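Local coordinates for protein dihydroorotate dehydrogenase (Schistosoma mansoni, PDB 6UY4) that probably catalyses the quinone-dependent oxidation of dihydroorotate to orotate in pyrimidine biosynthesis, and binds FMN together with a naphthoquinone inhibitor, at residues T48-N51 with L52-L56; I86-A89 with A90-K94. All blocks are in the same frame, centred on the assembly; numbering follows the deposited sequence.

Interaction 1: T48-N51 with L52-L56; sequences TAHN and LSVYL. With QLA (2-[(4-fluorophenyl)amino]-3-hydroxynaphthalene-1,4-dione), chain B.
His50 and Val54 meet one turn apart on helix 46-58; Ala49, His50 and Ser53 line the side of the helix next to the bound inhibitor, and Val54 packs on the imidazole. The side chain of His50 can be followed outward from CB, which packs 3.3 Å from QLA O1, and CG continues alongside the same quinone oxygen. ND1 then donates a hydrogen bond to QLA O1 at 2.6 Å, bent to 137° at the hydrogen, with the oxygen at the ring edge near its plane. Farther round, CE1 meets CG2 of Val54 at 3.8 Å, and NE2, at the far end of the ring, is still 4.2 Å from Val54 CG2. This methyl sits over one face of the imidazole, 4.1 Å from the centroid and displaced toward the rim, a CH-pi contact. The ring reaches this place because CG lies anti to the backbone N (chi1 177°), while Val54 brings CG2 beside its own backbone N.

Beneath the side chains runs the regular helical ladder. Val54 N donates to His50 O over 3.1 Å, nearly straight at 166°, and Ser53 N likewise reaches Ala49 O. The Ser53 hydroxyl, its OG between the backbone N and the carbonyl carbon, has the carbonyl oxygens of Ala49 and His50 and the inhibitor's O2 within reach; its single proton cannot be assigned among them, and the very close approach to O2 is doubtful in detail. The hydroxynaphthoquinone also makes a weak bond from O2 to Ala49 O, while the methyl CB of Ala49 lies 3.6 Å from QLA O3. A further hydrogen bond to the ligand comes from Arg130 NH1. Polar recognition by this turn thus probably rests mainly on the ND1 to O1 bond, with weak or unsettled contacts at O2 and apolar packing from Ala49.

Interaction 2: I86-A89 with A90-K94; sequences IGLA and AGFDK. With FMN (flavin mononucleotide), chain G.
The ring of Phe92 is met obliquely by CD2 of Leu88, which lies 3.8 Å from Phe92 CD1 and equally near its CB, and the two side chains cross at about a right angle. His50 and Phe357 pack edge-to-face with the ring, which also touches the inhibitor. The second flat group, the isoalloxazine of FMN, rests one face on the backbone of the loop: Gly91 CA stands over FMN N5 at 3.2 Å, and Ala90 CB lies on the same side, 3.8 Å from FMN C2. Gly91, at positive phi (103°), presents its CA directly to the flavin face.

In Leu88, chi1 (-177°) sets CG anti to the backbone N and chi2 (59°) then places CD2 against Phe92; Leu102 of helix 99-105 touches both residues. Polar contacts with the cofactor come from the loop: the ribityl O2' of FMN donates to Ala90 O at 2.5 Å, while the Lys94 ammonium approaches to 3.5 Å from FMN N5, close also to FMN O4. Asp93 turns its carboxylate to the backbone amides of Lys97 and Ala98. Strand 86-88 bonds to 109-115 and 350-353 on its two sides, so this is the first strand of a TIM barrel and the loop at its C-terminal end, the end of the barrel where enzymes of this fold have their active site, and where FMN is bound here.

Interaction 2 is wholly buried near the centre of the chain, whereas interaction 1 sits farther out on helix 46-58, with a buried side facing the inhibitor and exposed residues behind. They belong to different elements, an outlying helix and the first barrel strand with its loop, yet they touch: His50 CE1 lies 3.2 Å from Phe92 O, and Ser53 OG packs on Phe92 CZ at 3.8 Å. Hydrogen bonds of a continuous helix dominate 48-56, while 86-94 depends on apolar side-chain contact and backbone fitted to the flavin. Phe92 belongs to the inhibitor pocket although its loop cradles FMN, and thereby joins the two ligand sites.

Interaction 1: T48-N51 with L52-L56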
loop_
_atom_site.group_PDB
_atom_site.type_symbol
_atom_site.label_atom_id
_atom_site.label_comp_id
_atom_site.label_asym_id
_atom_site.label_seq_id
_atom_site.Cartn_x
_atom_site.Cartn_y
_atom_site.Cartn_z
ATOM N N THR A 48 -12.025 13.939 4.495
ATOM C CA THR A 48 -11.704 15.356 4.627
ATOM C C THR A 48 -10.402 15.549 5.393
ATOM O O THR A 48 -9.544 16.345 4.995
ATOM C CB THR A 48 -12.851 16.091 5.321
ATOM O OG1 THR A 48 -14.061 15.897 4.579
ATOM C CG2 THR A 48 -12.548 17.579 5.412
ATOM N N ALA A 49 -10.239 14.821 6.502
ATOM C CA ALA A 49 -8.982 14.876 7.239
ATOM C C ALA A 49 -7.830 14.325 6.409
ATOM O O ALA A 49 -6.690 14.782 6.548
ATOM C CB ALA A 49 -9.109 14.106 8.553
ATOM N N HIS A 50 -8.109 13.349 5.542
ATOM C CA HIS A 50 -7.076 12.823 4.657
ATOM C C HIS A 50 -6.599 13.892 3.683
ATOM O O HIS A 50 -5.392 14.096 3.509
ATOM C CB HIS A 50 -7.606 11.600 3.905
ATOM C CG HIS A 50 -6.634 11.025 2.924
ATOM N ND1 HIS A 50 -5.370 10.607 3.283
ATOM C CD2 HIS A 50 -6.741 10.794 1.594
ATOM C CE1 HIS A 50 -4.741 10.147 2.217
ATOM N NE2 HIS A 50 -5.550 10.249 1.179
ATOM N N ASN A 51 -7.539 14.592 3.041
ATOM C CA ASN A 51 -7.167 15.664 2.122
ATOM C C ASN A 51 -6.401 16.767 2.841
ATOM O O ASN A 51 -5.487 17.374 2.271
ATOM C CB ASN A 51 -8.413 16.237 1.449
ATOM C CG ASN A 51 -9.146 15.213 0.610
ATOM O OD1 ASN A 51 -8.532 14.343 -0.005
ATOM N ND2 ASN A 51 -10.469 15.312 0.581
ATOM N N LEU A 52 -6.758 17.039 4.098
ATOM C CA LEU A 52 -6.108 18.120 4.829
ATOM C C LEU A 52 -4.667 17.769 5.175
ATOM O O LEU A 52 -3.772 18.614 5.054
ATOM C CB LEU A 52 -6.904 18.447 6.092
ATOM C CG LEU A 52 -6.506 19.737 6.811
ATOM C CD1 LEU A 52 -6.673 20.931 5.883
ATOM C CD2 LEU A 52 -7.323 19.923 8.079
ATOM N N SER A 53 -4.419 16.529 5.602
ATOM C CA SER A 53 -3.059 16.133 5.958
ATOM C C SER A 53 -2.165 16.044 4.726
ATOM O O SER A 53 -0.972 16.366 4.796
ATOM C CB SER A 53 -3.075 14.804 6.709
ATOM O OG SER A 53 -3.693 13.790 5.939
ATOM N N VAL A 54 -2.717 15.601 3.594
ATOM C CA VAL A 54 -1.959 15.625 2.346
ATOM C C VAL A 54 -1.638 17.061 1.954
ATOM O O VAL A 54 -0.538 17.362 1.475
ATOM C CB VAL A 54 -2.733 14.891 1.233
ATOM C CG1 VAL A 54 -2.024 15.043 -0.103
ATOM C CG2 VAL A 54 -2.897 13.421 1.582
ATOM N N TYR A 55 -2.594 17.972 2.158
ATOM C CA TYR A 55 -2.353 19.383 1.878
ATOM C C TYR A 55 -1.229 19.931 2.749
ATOM O O TYR A 55 -0.410 20.735 2.288
ATOM C CB TYR A 55 -3.641 20.181 2.089
ATOM C CG TYR A 55 -3.513 21.666 1.832
ATOM C CD1 TYR A 55 -3.668 22.186 0.553
ATOM C CD2 TYR A 55 -3.251 22.552 2.870
ATOM C CE1 TYR A 55 -3.557 23.543 0.314
ATOM C CE2 TYR A 55 -3.137 23.911 2.641
ATOM C CZ TYR A 55 -3.292 24.401 1.361
ATOM O OH TYR A 55 -3.180 25.753 1.129
ATOM N N LEU A 56 -1.169 19.502 4.012
ATOM C CA LEU A 56 -0.125 19.985 4.909
ATOM C C LEU A 56 1.234 19.406 4.535
ATOM O O LEU A 56 2.235 20.130 4.484
ATOM C CB LEU A 56 -0.476 19.641 6.356
ATOM C CG LEU A 56 -1.715 20.322 6.937
ATOM C CD1 LEU A 56 -1.943 19.889 8.377
ATOM C CD2 LEU A 56 -1.585 21.834 6.840
HETATM C C1 QLA B . -6.071 10.306 6.851
HETATM O O1 QLA B . -5.447 10.106 5.824
HETATM C C2 QLA B . -5.638 11.419 7.750
HETATM O O2 QLA B . -4.639 12.171 7.309
HETATM C C3 QLA B . -6.275 11.612 8.998
HETATM O O3 QLA B . -8.175 11.132 10.359
HETATM C C4 QLA B . -4.364 12.696 10.163
HETATM C C5 QLA B . -3.445 11.664 10.038
HETATM C C6 QLA B . -2.100 11.881 10.281
HETATM C C7 QLA B . -1.698 13.139 10.633
HETATM C C8 QLA B . -2.568 14.186 10.755
HETATM C C9 QLA B . -3.913 13.961 10.512
HETATM C C10 QLA B . -7.532 10.848 9.315
HETATM C C11 QLA B . -7.945 9.758 8.410
HETATM C C12 QLA B . -9.045 8.980 8.746
HETATM C C13 QLA B . -9.444 7.951 7.917
HETATM C C14 QLA B . -8.748 7.689 6.743
HETATM C C15 QLA B . -7.655 8.456 6.399
HETATM C C16 QLA B . -7.244 9.493 7.231
HETATM F F1 QLA B . -0.376 13.357 10.870
HETATM N N1 QLA B . -5.744 12.467 9.898
#

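Interaction 2: I86-A89 with A90-K94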
loop_
_atom_site.group_PDB
_atom_site.type_symbol
_atom_site.label_atom_id
_atom_site.label_comp_id
_atom_site.label_asym_id
_atom_site.label_seq_id
_atom_site.Cartn_x
_atom_site.Cartn_y
_atom_site.Cartn_z
ATOM N N ILE A 86 10.893 0.270 6.798
ATOM C CA ILE A 86 9.550 0.789 7.038
ATOM C C ILE A 86 9.238 1.878 6.023
ATOM O O ILE A 86 9.985 2.857 5.899
ATOM C CB ILE A 86 9.412 1.324 8.473
ATOM C CG1 ILE A 86 9.873 0.266 9.474
ATOM C CG2 ILE A 86 7.974 1.741 8.750
ATOM C CD1 ILE A 86 10.015 0.789 10.873
ATOM N N GLY A 87 8.123 1.717 5.308
ATOM C CA GLY A 87 7.672 2.706 4.351
ATOM C C GLY A 87 6.172 2.903 4.440
ATOM O O GLY A 87 5.485 2.229 5.209
ATOM N N LEU A 88 5.676 3.843 3.642
ATOM C CA LEU A 88 4.254 4.163 3.605
ATOM C C LEU A 88 3.589 3.413 2.457
ATOM O O LEU A 88 4.031 3.509 1.306
ATOM C CB LEU A 88 4.031 5.667 3.454
ATOM C CG LEU A 88 2.571 6.125 3.467
ATOM C CD1 LEU A 88 1.897 5.730 4.771
ATOM C CD2 LEU A 88 2.473 7.624 3.241
ATOM N N ALA A 89 2.527 2.679 2.772
ATOM C CA ALA A 89 1.834 1.881 1.774
ATOM C C ALA A 89 1.091 2.779 0.787
ATOM O O ALA A 89 0.955 3.991 0.977
ATOM C CB ALA A 89 0.861 0.912 2.446
ATOM N N ALA A 90 0.605 2.161 -0.286
ATOM C CA ALA A 90 -0.114 2.893 -1.315
ATOM C C ALA A 90 -1.479 3.342 -0.803
ATOM O O ALA A 90 -2.028 2.795 0.157
ATOM C CB ALA A 90 -0.281 2.034 -2.569
ATOM N N GLY A 91 -2.025 4.362 -1.462
ATOM C CA GLY A 91 -3.338 4.878 -1.154
ATOM C C GLY A 91 -3.348 6.170 -0.365
ATOM O O GLY A 91 -4.384 6.840 -0.315
ATOM N N PHE A 92 -2.231 6.533 0.264
ATOM C CA PHE A 92 -2.166 7.788 1.004
ATOM C C PHE A 92 -1.804 8.941 0.074
ATOM O O PHE A 92 -2.561 9.908 -0.055
ATOM C CB PHE A 92 -1.159 7.673 2.153
ATOM C CG PHE A 92 -1.267 8.780 3.161
ATOM C CD1 PHE A 92 -0.517 9.937 3.023
ATOM C CD2 PHE A 92 -2.125 8.666 4.242
ATOM C CE1 PHE A 92 -0.618 10.958 3.947
ATOM C CE2 PHE A 92 -2.230 9.684 5.171
ATOM C CZ PHE A 92 -1.476 10.832 5.022
ATOM N N ASP A 93 -0.651 8.845 -0.584
ATOM C CA ASP A 93 -0.258 9.817 -1.601
ATOM C C ASP A 93 -0.666 9.281 -2.975
ATOM O O ASP A 93 0.151 8.844 -3.787
ATOM C CB ASP A 93 1.236 10.100 -1.518
ATOM C CG ASP A 93 1.635 11.335 -2.295
ATOM O OD1 ASP A 93 0.731 12.076 -2.735
ATOM O OD2 ASP A 93 2.852 11.562 -2.465
ATOM N N LYS A 94 -1.980 9.314 -3.214
ATOM C CA LYS A 94 -2.530 8.764 -4.450
ATOM C C LYS A 94 -2.028 9.509 -5.678
ATOM O O LYS A 94 -1.897 8.911 -6.752
ATOM C CB LYS A 94 -4.059 8.806 -4.412
ATOM C CG LYS A 94 -4.698 7.954 -3.333
ATOM C CD LYS A 94 -6.194 8.229 -3.251
ATOM C CE LYS A 94 -6.889 7.286 -2.283
ATOM N NZ LYS A 94 -6.815 5.871 -2.743
HETATM N N1 FMN G . -3.754 -0.140 -1.574
HETATM C C2 FMN G . -3.407 -0.055 -2.908
HETATM O O2 FMN G . -2.694 -0.919 -3.415
HETATM N N3 FMN G . -3.856 1.000 -3.676
HETATM C C4 FMN G . -4.656 1.974 -3.115
HETATM O O4 FMN G . -5.056 2.914 -3.800
HETATM C C4A FMN G . -5.008 1.892 -1.773
HETATM N N5 FMN G . -5.808 2.862 -1.207
HETATM C C5A FMN G . -6.154 2.781 0.126
HETATM C C6 FMN G . -6.959 3.765 0.690
HETATM C C7 FMN G . -7.315 3.690 2.031
HETATM C C7M FMN G . -8.186 4.753 2.634
HETATM C C8 FMN G . -6.864 2.629 2.810
HETATM C C8M FMN G . -7.246 2.545 4.258
HETATM C C9 FMN G . -6.059 1.645 2.243
HETATM C C9A FMN G . -5.700 1.718 0.901
HETATM N N10 FMN G . -4.897 0.745 0.331
HETATM C C10 FMN G . -4.554 0.830 -1.003
HETATM C "C1'" FMN G . -4.398 -0.414 1.141
HETATM C "C2'" FMN G . -3.086 -0.060 1.831
HETATM O "O2'" FMN G . -2.150 0.389 0.878
HETATM C "C3'" FMN G . -2.509 -1.269 2.553
HETATM O "O3'" FMN G . -2.438 -2.361 1.663
HETATM C "C4'" FMN G . -3.336 -1.666 3.772
HETATM O "O4'" FMN G . -4.079 -0.567 4.254
HETATM C "C5'" FMN G . -2.394 -2.152 4.859
HETATM O "O5'" FMN G . -3.069 -2.284 6.085
HETATM P P FMN G . -2.644 -1.326 7.304
HETATM O O1P FMN G . -3.459 -1.716 8.512
HETATM O O2P FMN G . -1.167 -1.461 7.589
HETATM O O3P FMN G . -2.966 0.098 6.930
#